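Local atomic coordinates of nitroalkane oxidase (PDB entry 3MKH), a protein that catalyses the FAD-dependent oxidation of nitroalkanes to aldehydes or ketones, releasing nitrite and turning molecular oxygen into hydrogen peroxide. Residues D271-L276 against G404-H409; R328-K333 against A352-V357; A347-A352 against Q411-K416. All coordinates share one frame; numbering follows the deposited sequence.

Contact 1 (D271-L276 against G404-H409); sequences DGSAVL and GIRRRH. With FAD (flavin-adenine dinucleotide), chain E.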
loop_
_atom_site.group_PDB
_atom_site.type_symbol
_atom_site.label_atom_id
_atom_site.label_comp_id
_atom_site.label_asym_id
_atom_site.label_seq_id
_atom_site.Cartn_x
_atom_site.Cartn_y
_atom_site.Cartn_z
ATOM N N ASP A 271 -7.600 12.406 -23.523
ATOM C CA ASP A 271 -7.827 13.225 -22.321
ATOM C C ASP A 271 -9.293 13.153 -21.851
ATOM O O ASP A 271 -9.565 13.036 -20.658
ATOM C CB ASP A 271 -7.451 14.687 -22.564
ATOM C CG ASP A 271 -5.945 14.906 -22.663
ATOM O OD1 ASP A 271 -5.159 14.033 -22.224
ATOM O OD2 ASP A 271 -5.551 15.968 -23.188
ATOM N N GLY A 272 -10.228 13.228 -22.795
ATOM C CA GLY A 272 -11.636 13.055 -22.490
ATOM C C GLY A 272 -11.926 11.639 -22.001
ATOM O O GLY A 272 -12.658 11.431 -21.026
ATOM N N SER A 273 -11.348 10.657 -22.675
ATOM C CA SER A 273 -11.609 9.262 -22.329
ATOM C C SER A 273 -11.074 8.937 -20.929
ATOM O O SER A 273 -11.642 8.103 -20.217
ATOM C CB SER A 273 -11.003 8.312 -23.365
ATOM O OG SER A 273 -9.585 8.364 -23.326
ATOM N N ALA A 274 -9.982 9.600 -20.547
ATOM C CA ALA A 274 -9.384 9.427 -19.216
ATOM C C ALA A 274 -10.398 9.726 -18.099
ATOM O O ALA A 274 -10.448 9.029 -17.080
ATOM C CB ALA A 274 -8.142 10.328 -19.068
ATOM N N VAL A 275 -11.189 10.775 -18.292
ATOM C CA VAL A 275 -12.230 11.131 -17.325
ATOM C C VAL A 275 -13.242 9.996 -17.222
ATOM O O VAL A 275 -13.664 9.610 -16.132
ATOM C CB VAL A 275 -12.955 12.452 -17.721
ATOM C CG1 VAL A 275 -14.124 12.758 -16.768
ATOM C CG2 VAL A 275 -11.967 13.628 -17.759
ATOM N N LEU A 276 -13.616 9.446 -18.373
ATOM C CA LEU A 276 -14.649 8.417 -18.425
ATOM C C LEU A 276 -14.139 7.086 -17.875
ATOM O O LEU A 276 -14.912 6.305 -17.341
ATOM C CB LEU A 276 -15.190 8.263 -19.847
ATOM C CG LEU A 276 -16.411 9.135 -20.202
ATOM C CD1 LEU A 276 -16.607 10.344 -19.292
ATOM C CD2 LEU A 276 -16.440 9.516 -21.663
ATOM N N GLY A 404 3.314 3.353 -18.768
ATOM C CA GLY A 404 4.006 3.716 -19.988
ATOM C C GLY A 404 3.517 5.002 -20.624
ATOM O O GLY A 404 4.241 5.618 -21.408
ATOM N N ILE A 405 2.287 5.402 -20.306
ATOM C CA ILE A 405 1.668 6.535 -21.003
ATOM C C ILE A 405 1.154 7.621 -20.060
ATOM O O ILE A 405 1.710 8.731 -20.016
ATOM C CB ILE A 405 0.550 6.063 -21.950
ATOM C CG1 ILE A 405 1.140 5.068 -22.965
ATOM C CG2 ILE A 405 -0.125 7.261 -22.634
ATOM C CD1 ILE A 405 0.249 4.776 -24.153
ATOM N N ARG A 406 0.096 7.311 -19.313
ATOM C CA ARG A 406 -0.515 8.312 -18.437
ATOM C C ARG A 406 0.502 8.986 -17.483
ATOM O O ARG A 406 0.543 10.218 -17.400
ATOM C CB ARG A 406 -1.732 7.747 -17.688
ATOM C CG ARG A 406 -2.826 7.143 -18.585
ATOM C CD ARG A 406 -3.178 8.022 -19.791
ATOM N NE ARG A 406 -4.502 7.667 -20.322
ATOM C CZ ARG A 406 -5.339 8.514 -20.922
ATOM N NH1 ARG A 406 -4.999 9.790 -21.103
ATOM N NH2 ARG A 406 -6.527 8.082 -21.340
ATOM N N ARG A 407 1.324 8.214 -16.775
ATOM C CA ARG A 407 2.304 8.850 -15.886
ATOM C C ARG A 407 3.403 9.641 -16.633
ATOM O O ARG A 407 3.946 10.602 -16.086
ATOM C CB ARG A 407 2.917 7.861 -14.889
ATOM C CG ARG A 407 1.931 7.346 -13.830
ATOM C CD ARG A 407 2.658 6.555 -12.703
ATOM N NE ARG A 407 1.712 6.162 -11.658
ATOM C CZ ARG A 407 1.032 5.019 -11.664
ATOM N NH1 ARG A 407 1.227 4.124 -12.631
ATOM N NH2 ARG A 407 0.177 4.762 -10.691
ATOM N N ARG A 408 3.743 9.225 -17.855
ATOM C CA ARG A 408 4.702 9.964 -18.692
ATOM C C ARG A 408 4.116 11.312 -19.098
ATOM O O ARG A 408 4.834 12.298 -19.220
ATOM C CB ARG A 408 5.074 9.196 -19.965
ATOM C CG ARG A 408 5.803 7.881 -19.753
ATOM C CD ARG A 408 6.841 7.989 -18.650
ATOM N NE ARG A 408 6.496 7.066 -17.584
ATOM C CZ ARG A 408 6.599 7.320 -16.284
ATOM N NH1 ARG A 408 7.061 8.485 -15.846
ATOM N NH2 ARG A 408 6.229 6.381 -15.417
ATOM N N HIS A 409 2.811 11.354 -19.350
ATOM C CA HIS A 409 2.176 12.634 -19.626
ATOM C C HIS A 409 2.200 13.545 -18.391
ATOM O O HIS A 409 2.572 14.706 -18.492
ATOM C CB HIS A 409 0.765 12.439 -20.176
ATOM C CG HIS A 409 0.744 11.964 -21.596
ATOM N ND1 HIS A 409 0.224 12.717 -22.626
ATOM C CD2 HIS A 409 1.209 10.824 -22.162
ATOM C CE1 HIS A 409 0.350 12.053 -23.762
ATOM N NE2 HIS A 409 0.947 10.904 -23.508
HETATM P PA FAD E . 2.552 -0.453 -24.485
HETATM O O1A FAD E . 3.302 0.223 -25.541
HETATM O O2A FAD E . 1.957 -1.762 -24.759
HETATM O O5B FAD E . 3.502 -0.573 -23.195
HETATM C C5B FAD E . 3.463 -1.726 -22.357
HETATM C C4B FAD E . 4.205 -1.523 -21.023
HETATM O O4B FAD E . 5.597 -1.301 -21.291
HETATM C C3B FAD E . 3.724 -0.270 -20.295
HETATM O O3B FAD E . 2.642 -0.601 -19.423
HETATM C C2B FAD E . 4.941 0.116 -19.475
HETATM O O2B FAD E . 4.955 -0.605 -18.248
HETATM C C1B FAD E . 6.114 -0.325 -20.351
HETATM N N9A FAD E . 6.632 0.864 -21.082
HETATM C C8A FAD E . 6.655 1.026 -22.402
HETATM N N7A FAD E . 7.178 2.208 -22.701
HETATM C C5A FAD E . 7.495 2.808 -21.560
HETATM C C6A FAD E . 8.068 4.032 -21.245
HETATM N N6A FAD E . 8.417 4.882 -22.202
HETATM N N1A FAD E . 8.265 4.342 -19.959
HETATM C C2A FAD E . 7.921 3.501 -19.000
HETATM N N3A FAD E . 7.375 2.327 -19.266
HETATM C C4A FAD E . 7.149 1.954 -20.530
HETATM N N1 FAD E . -6.611 0.780 -28.409
HETATM C C2 FAD E . -7.088 1.621 -29.405
HETATM O O2 FAD E . -6.305 2.109 -30.208
HETATM N N3 FAD E . -8.447 1.910 -29.486
HETATM C C4 FAD E . -9.343 1.354 -28.576
HETATM O O4 FAD E . -10.541 1.612 -28.661
HETATM C C4X FAD E . -8.865 0.512 -27.581
HETATM N N5 FAD E . -9.735 -0.059 -26.647
HETATM C C5X FAD E . -9.299 -1.151 -25.889
HETATM C C6 FAD E . -10.207 -1.957 -25.209
HETATM C C7 FAD E . -9.757 -3.042 -24.465
HETATM C C7M FAD E . -10.743 -3.935 -23.718
HETATM C C8 FAD E . -8.398 -3.317 -24.402
HETATM C C8M FAD E . -7.890 -4.507 -23.588
HETATM C C9 FAD E . -7.495 -2.507 -25.074
HETATM C C9A FAD E . -7.943 -1.428 -25.820
HETATM N N10 FAD E . -7.036 -0.617 -26.501
HETATM C C10 FAD E . -7.505 0.229 -27.500
HETATM C "C1'" FAD E . -5.592 -0.634 -26.167
HETATM C "C2'" FAD E . -5.286 0.330 -25.019
HETATM O "O2'" FAD E . -5.578 1.666 -25.415
HETATM C "C3'" FAD E . -3.832 0.235 -24.528
HETATM O "O3'" FAD E . -3.714 1.000 -23.337
HETATM C "C4'" FAD E . -2.801 0.760 -25.539
HETATM O "O4'" FAD E . -2.527 -0.229 -26.522
HETATM C "C5'" FAD E . -1.493 1.123 -24.827
HETATM O "O5'" FAD E . -0.998 0.026 -24.056
HETATM P P FAD E . 0.181 0.232 -23.004
HETATM O O1P FAD E . -0.109 1.440 -22.223
HETATM O O2P FAD E . 0.410 -1.027 -22.296
HETATM O O3P FAD E . 1.420 0.572 -23.981
#

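Contact 2 (R328-K333 against A352-V357); sequences RALTWK and ALAAKV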
loop_
_atom_site.group_PDB
_atom_site.type_symbol
_atom_site.label_atom_id
_atom_site.label_comp_id
_atom_site.label_asym_id
_atom_site.label_seq_id
_atom_site.Cartn_x
_atom_site.Cartn_y
_atom_site.Cartn_z
ATOM N N ARG A 328 -15.152 9.101 -7.168
ATOM C CA ARG A 328 -16.231 9.827 -7.859
ATOM C C ARG A 328 -16.013 11.338 -7.778
ATOM O O ARG A 328 -16.173 12.043 -8.764
ATOM C CB ARG A 328 -17.636 9.477 -7.331
ATOM C CG ARG A 328 -18.733 10.043 -8.232
ATOM C CD ARG A 328 -20.140 9.843 -7.666
ATOM N NE ARG A 328 -20.496 8.434 -7.590
ATOM C CZ ARG A 328 -20.573 7.742 -6.459
ATOM N NH1 ARG A 328 -20.309 8.330 -5.289
ATOM N NH2 ARG A 328 -20.909 6.456 -6.497
ATOM N N ALA A 329 -15.650 11.819 -6.592
ATOM C CA ALA A 329 -15.383 13.240 -6.369
ATOM C C ALA A 329 -14.300 13.742 -7.322
ATOM O O ALA A 329 -14.459 14.789 -7.964
ATOM C CB ALA A 329 -14.976 13.470 -4.904
ATOM N N LEU A 330 -13.202 12.983 -7.416
ATOM C CA LEU A 330 -12.102 13.312 -8.314
ATOM C C LEU A 330 -12.542 13.257 -9.779
ATOM O O LEU A 330 -12.231 14.157 -10.562
ATOM C CB LEU A 330 -10.894 12.380 -8.085
ATOM C CG LEU A 330 -9.731 12.648 -9.056
ATOM C CD1 LEU A 330 -9.295 14.091 -8.962
ATOM C CD2 LEU A 330 -8.544 11.726 -8.799
ATOM N N THR A 331 -13.265 12.197 -10.150
ATOM C CA THR A 331 -13.746 12.080 -11.524
ATOM C C THR A 331 -14.625 13.284 -11.908
ATOM O O THR A 331 -14.498 13.829 -13.002
ATOM C CB THR A 331 -14.518 10.764 -11.756
ATOM O OG1 THR A 331 -13.611 9.663 -11.649
ATOM C CG2 THR A 331 -15.141 10.747 -13.143
ATOM N N TRP A 332 -15.531 13.681 -11.018
ATOM C CA TRP A 332 -16.430 14.809 -11.329
ATOM C C TRP A 332 -15.676 16.145 -11.393
ATOM O O TRP A 332 -15.979 17.008 -12.223
ATOM C CB TRP A 332 -17.580 14.875 -10.327
ATOM C CG TRP A 332 -18.613 13.785 -10.537
ATOM C CD1 TRP A 332 -18.499 12.683 -11.345
ATOM C CD2 TRP A 332 -19.914 13.709 -9.944
ATOM N NE1 TRP A 332 -19.649 11.924 -11.283
ATOM C CE2 TRP A 332 -20.532 12.533 -10.432
ATOM C CE3 TRP A 332 -20.620 14.523 -9.050
ATOM C CZ2 TRP A 332 -21.820 12.149 -10.050
ATOM C CZ3 TRP A 332 -21.898 14.137 -8.667
ATOM C CH2 TRP A 332 -22.484 12.963 -9.172
ATOM N N LYS A 333 -14.695 16.321 -10.517
ATOM C CA LYS A 333 -13.850 17.518 -10.591
ATOM C C LYS A 333 -13.151 17.603 -11.955
ATOM O O LYS A 333 -13.153 18.655 -12.609
ATOM C CB LYS A 333 -12.837 17.553 -9.433
ATOM C CG LYS A 333 -11.739 18.599 -9.592
ATOM C CD LYS A 333 -12.284 20.024 -9.603
ATOM C CE LYS A 333 -11.149 21.035 -9.946
ATOM N NZ LYS A 333 -11.559 22.470 -9.930
ATOM N N ALA A 352 -7.712 15.230 -15.604
ATOM C CA ALA A 352 -8.251 14.089 -16.341
ATOM C C ALA A 352 -7.333 12.881 -16.165
ATOM O O ALA A 352 -7.792 11.810 -15.817
ATOM C CB ALA A 352 -8.414 14.417 -17.824
ATOM N N LEU A 353 -6.044 13.068 -16.428
ATOM C CA LEU A 353 -5.038 12.029 -16.191
ATOM C C LEU A 353 -5.074 11.494 -14.758
ATOM O O LEU A 353 -4.993 10.274 -14.528
ATOM C CB LEU A 353 -3.643 12.568 -16.493
ATOM C CG LEU A 353 -3.418 13.023 -17.936
ATOM C CD1 LEU A 353 -2.188 13.934 -18.034
ATOM C CD2 LEU A 353 -3.275 11.815 -18.830
ATOM N N ALA A 354 -5.195 12.398 -13.793
ATOM C CA ALA A 354 -5.274 11.985 -12.387
ATOM C C ALA A 354 -6.473 11.077 -12.108
ATOM O O ALA A 354 -6.344 10.057 -11.400
ATOM C CB ALA A 354 -5.312 13.213 -11.463
ATOM N N ALA A 355 -7.641 11.440 -12.642
ATOM C CA ALA A 355 -8.838 10.641 -12.391
ATOM C C ALA A 355 -8.624 9.251 -12.969
ATOM O O ALA A 355 -8.930 8.254 -12.324
ATOM C CB ALA A 355 -10.101 11.283 -13.007
ATOM N N LYS A 356 -8.095 9.195 -14.188
ATOM C CA LYS A 356 -7.841 7.910 -14.848
ATOM C C LYS A 356 -6.916 7.050 -13.982
ATOM O O LYS A 356 -7.220 5.900 -13.686
ATOM C CB LYS A 356 -7.229 8.124 -16.237
ATOM C CG LYS A 356 -7.359 6.940 -17.205
ATOM C CD LYS A 356 -6.367 5.802 -16.918
ATOM C CE LYS A 356 -6.199 4.898 -18.165
ATOM N NZ LYS A 356 -5.266 3.732 -17.917
ATOM N N VAL A 357 -5.787 7.610 -13.569
ATOM C CA VAL A 357 -4.826 6.838 -12.798
ATOM C C VAL A 357 -5.367 6.452 -11.422
ATOM O O VAL A 357 -5.234 5.311 -10.995
ATOM C CB VAL A 357 -3.484 7.584 -12.647
ATOM C CG1 VAL A 357 -2.548 6.815 -11.709
ATOM C CG2 VAL A 357 -2.851 7.789 -14.017
#

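Contact 3 (A347-A352 against Q411-K416); sequences ARRELA and QQLMLK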
loop_
_atom_site.group_PDB
_atom_site.type_symbol
_atom_site.label_atom_id
_atom_site.label_comp_id
_atom_site.label_asym_id
_atom_site.label_seq_id
_atom_site.Cartn_x
_atom_site.Cartn_y
_atom_site.Cartn_z
ATOM N N ALA A 347 -3.360 22.472 -17.404
ATOM C CA ALA A 347 -3.830 22.279 -16.029
ATOM C C ALA A 347 -5.066 21.388 -15.967
ATOM O O ALA A 347 -5.196 20.542 -15.074
ATOM C CB ALA A 347 -4.113 23.608 -15.365
ATOM N N ARG A 348 -5.987 21.586 -16.905
ATOM C CA ARG A 348 -7.226 20.809 -16.912
ATOM C C ARG A 348 -6.907 19.349 -17.184
ATOM O O ARG A 348 -7.441 18.426 -16.556
ATOM C CB ARG A 348 -8.142 21.339 -18.005
ATOM C CG ARG A 348 -8.574 22.794 -17.795
ATOM C CD ARG A 348 -9.355 23.286 -19.015
ATOM N NE ARG A 348 -9.727 24.688 -18.916
ATOM C CZ ARG A 348 -10.809 25.205 -19.494
ATOM N NH1 ARG A 348 -11.620 24.418 -20.196
ATOM N NH2 ARG A 348 -11.088 26.503 -19.365
ATOM N N ARG A 349 -6.030 19.177 -18.154
ATOM C CA ARG A 349 -5.561 17.893 -18.621
ATOM C C ARG A 349 -4.977 17.063 -17.485
ATOM O O ARG A 349 -5.198 15.853 -17.406
ATOM C CB ARG A 349 -4.483 18.188 -19.655
ATOM C CG ARG A 349 -3.770 17.024 -20.162
ATOM C CD ARG A 349 -3.311 17.316 -21.559
ATOM N NE ARG A 349 -2.983 16.040 -22.138
ATOM C CZ ARG A 349 -1.756 15.566 -22.195
ATOM N NH1 ARG A 349 -0.743 16.301 -21.746
ATOM N NH2 ARG A 349 -1.550 14.372 -22.725
ATOM N N GLU A 350 -4.214 17.712 -16.609
ATOM C CA GLU A 350 -3.627 17.010 -15.470
ATOM C C GLU A 350 -4.675 16.314 -14.597
ATOM O O GLU A 350 -4.432 15.218 -14.080
ATOM C CB GLU A 350 -2.782 17.954 -14.590
ATOM C CG GLU A 350 -1.895 17.174 -13.607
ATOM C CD GLU A 350 -1.330 18.024 -12.464
ATOM O OE1 GLU A 350 -2.046 18.916 -11.963
ATOM O OE2 GLU A 350 -0.168 17.779 -12.054
ATOM N N LEU A 351 -5.830 16.955 -14.417
ATOM C CA LEU A 351 -6.890 16.365 -13.601
ATOM C C LEU A 351 -7.539 15.162 -14.286
ATOM O O LEU A 351 -7.891 14.194 -13.621
ATOM C CB LEU A 351 -7.957 17.405 -13.246
ATOM C CG LEU A 351 -7.489 18.558 -12.342
ATOM C CD1 LEU A 351 -8.683 19.422 -11.921
ATOM C CD2 LEU A 351 -6.736 18.044 -11.122
ATOM N N ALA A 352 -7.712 15.230 -15.604
ATOM C CA ALA A 352 -8.251 14.089 -16.341
ATOM C C ALA A 352 -7.333 12.881 -16.165
ATOM O O ALA A 352 -7.792 11.810 -15.817
ATOM C CB ALA A 352 -8.414 14.417 -17.824
ATOM N N GLN A 411 4.352 13.489 -16.040
ATOM C CA GLN A 411 5.753 13.913 -15.951
ATOM C C GLN A 411 6.090 15.087 -16.893
ATOM O O GLN A 411 6.726 16.054 -16.476
ATOM C CB GLN A 411 6.673 12.713 -16.207
ATOM C CG GLN A 411 8.170 13.015 -16.227
ATOM C CD GLN A 411 9.021 11.762 -16.444
ATOM O OE1 GLN A 411 10.212 11.752 -16.124
ATOM N NE2 GLN A 411 8.417 10.707 -16.999
ATOM N N GLN A 412 5.666 15.008 -18.154
ATOM C CA GLN A 412 5.904 16.104 -19.101
ATOM C C GLN A 412 5.188 17.403 -18.718
ATOM O O GLN A 412 5.715 18.496 -18.933
ATOM C CB GLN A 412 5.533 15.689 -20.527
ATOM C CG GLN A 412 6.404 14.553 -21.044
ATOM C CD GLN A 412 7.894 14.892 -20.991
ATOM O OE1 GLN A 412 8.301 16.014 -21.316
ATOM N NE2 GLN A 412 8.715 13.918 -20.588
ATOM N N LEU A 413 3.992 17.286 -18.151
ATOM C CA LEU A 413 3.270 18.464 -17.661
ATOM C C LEU A 413 4.051 19.185 -16.564
ATOM O O LEU A 413 4.262 20.395 -16.646
ATOM C CB LEU A 413 1.876 18.085 -17.158
ATOM C CG LEU A 413 0.900 17.692 -18.272
ATOM C CD1 LEU A 413 -0.400 17.057 -17.722
ATOM C CD2 LEU A 413 0.592 18.908 -19.149
ATOM N N MET A 414 4.471 18.445 -15.541
ATOM C CA MET A 414 5.213 19.024 -14.419
ATOM C C MET A 414 6.534 19.661 -14.884
ATOM O O MET A 414 7.008 20.628 -14.290
ATOM C CB MET A 414 5.482 17.968 -13.333
ATOM C CG MET A 414 4.239 17.478 -12.584
ATOM S SD MET A 414 4.626 16.412 -11.166
ATOM C CE MET A 414 5.336 15.001 -12.029
ATOM N N LEU A 415 7.107 19.131 -15.961
ATOM C CA LEU A 415 8.370 19.636 -16.496
ATOM C C LEU A 415 8.276 20.996 -17.173
ATOM O O LEU A 415 9.279 21.698 -17.295
ATOM C CB LEU A 415 8.972 18.622 -17.479
ATOM C CG LEU A 415 9.881 17.530 -16.915
ATOM C CD1 LEU A 415 10.004 16.353 -17.900
ATOM C CD2 LEU A 415 11.248 18.087 -16.564
ATOM N N LYS A 416 7.090 21.366 -17.645
ATOM C CA LYS A 416 6.933 22.646 -18.321
ATOM C C LYS A 416 7.165 23.795 -17.351
ATOM O O LYS A 416 6.722 23.740 -16.206
ATOM C CB LYS A 416 5.535 22.790 -18.944
ATOM C CG LYS A 416 5.248 21.834 -20.100
ATOM C CD LYS A 416 4.003 22.265 -20.853
ATOM C CE LYS A 416 3.681 21.294 -21.977
ATOM N NZ LYS A 416 2.724 21.905 -22.955
#

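Contact 1 (D271-L276 against G404-H409)
Ala274 lays its methyl over one face of the Arg406 guanidinium, with CB 3.6 Å from NH2, while Ser273 approaches that group at the edge, in its plane. Ser273 OG stays 3.7 Å from Arg406 NH2, close but not bonded. The local helix axes, crossing at -108°, are 13.0 Å apart, and within 404-409 it is Arg406 that reaches across this distance. Its CG stands anti to the carbonyl carbon (chi1 -55°), the chain bends at chi2 (-46°) and then runs on nearly straight toward helix 262-298. There NH2 forms a salt bridge with Asp399 OD1 and a hydrogen bond with Phe270 O; Ser273 OG is hydrogen-bonded to the same two oxygens. Asp271 OD1 lies near the guanidinium plane, 4.4 Å from Arg406 NH1, which is beyond a salt bridge; its OD2 is held by Tyr345 and Arg349. At the start of 404-409, Gly404 CA lies 3.6 Å from FAD C4A, and Ile405 CD1 3.9 Å from FAD O1P. A leucine in place of Arg406 would probably leave Asp399 without this salt bridge and Phe270 O with one partner fewer. The chemistry is thus that of a second shell: Arg406 and Ser273 both grip Asp399, inferred to be the proton acceptor, and are likely to fix its position.

Contact 2 (R328-K333 against A352-V357)
Leu330 reaches from helix 311-340 onto the backbone of helix 345-374 at Ala354 and Ala355. Its CB points toward that helix but stops short of touching it. CG, carried outward anti to the backbone N (chi1 177°), makes the first contact, 4.0 Å from Ala355 CA and 4.2 Å from Ala355 CB. From there the two methyls part company. CD2 goes deepest, wedged 3.8 Å from Ala355 CA and equally close to Ala354 O, with Ala354 CB a little farther off; CD1 turns aside and meets neither alanine closely. Ala355 also meets the next residue, Thr331: its CB sits 4.0 Å from Thr331 CA and 4.1 Å from Thr331 OG1. That hydroxyl is hydrogen-bonded to Ala327 O, one turn back in its own helix. The interface is therefore mainly apolar in character, and the small alanines let the local axes come within 8.7 Å of each other, running roughly antiparallel at 153°. Lys356, on the other side of its helix, sends NZ to the carbonyls of Leu395, Phe398 and Gly400 beside the flavin site. Around the pair, helix 402-415 packs on Leu353 and Val357, helix 262-298 on Ala352 and Lys356, and helix 75-88 on Trp332, while Ala329 meets Ala329 of the second subunit; this is a buried helix-helix contact of the C-terminal helical domain, bordered by those helices and by the second subunit.

Contact 3 (A347-A352 against Q411-K416)
Leu413 drives one methyl into the surface of helix 345-374 between Glu350 and Arg349, and this is where the contact is tight. CD1 rests 3.9 Å from Glu350 CA, 4.0 Å from Glu350 CB and about as near Glu350 N, so it beds on backbone as much as on side chain; the aliphatic CG of Arg349 borders it at 4.2 Å. The other methyl, CD2, touches the rim of the Arg349 guanidinium, 3.9 Å from NH1 and near the plane of the group. In the leucine, chi1 of -71° sets CG anti to the carbonyl carbon, and chi2 of 169° turns CD1 to Glu350 and CD2 to the Arg349 guanidinium. Leu353 and Asp346 of the same helix 345-374 also touch the leucine. Arg349, extended from CG to NE, crosses Leu413 obliquely and carries its charge onward: NE forms a salt bridge with Asp271 OD2, and NH2 lies beside His409 ND1, modelled too close for that bond to be more than doubtful. Away from Leu413 the packing slackens. Met414 CG only grazes Glu350 OE2 at 4.4 Å, and that carboxylate looks elsewhere, OE2 to Tyr419 OH and OE1 to Lys321 NZ of the second subunit. Toward solvent, the exposed Lys416 reaches Asp346 by a salt bridge. The local axes of the two segments, 10.5 Å apart and at 151°, make this a roughly antiparallel helix pair, as expected in the C-terminal helical bundle of the acyl-CoA dehydrogenase family.

How the contacts relate
All three contacts join helices of the C-terminal domain. Contacts 1 and 3 share helix 402-415, contacts 2 and 3 share helix 345-374 and Ala352 itself, and contact 2 alone brings in helix 311-340. Contact 1, nearest the chain's centre, works through an arginine guanidinium beside the flavin site; contact 2, wholly buried, is mainly apolar and close-packed; contact 3, farthest out, mixes a leucine with charged side chains and has exposed residues at its margin. They also touch directly: Leu353 CD1 lies 3.6 Å from Leu413 CD1, and Val275 O lies 3.5 Å from Thr331 CG2. Each borders the second subunit.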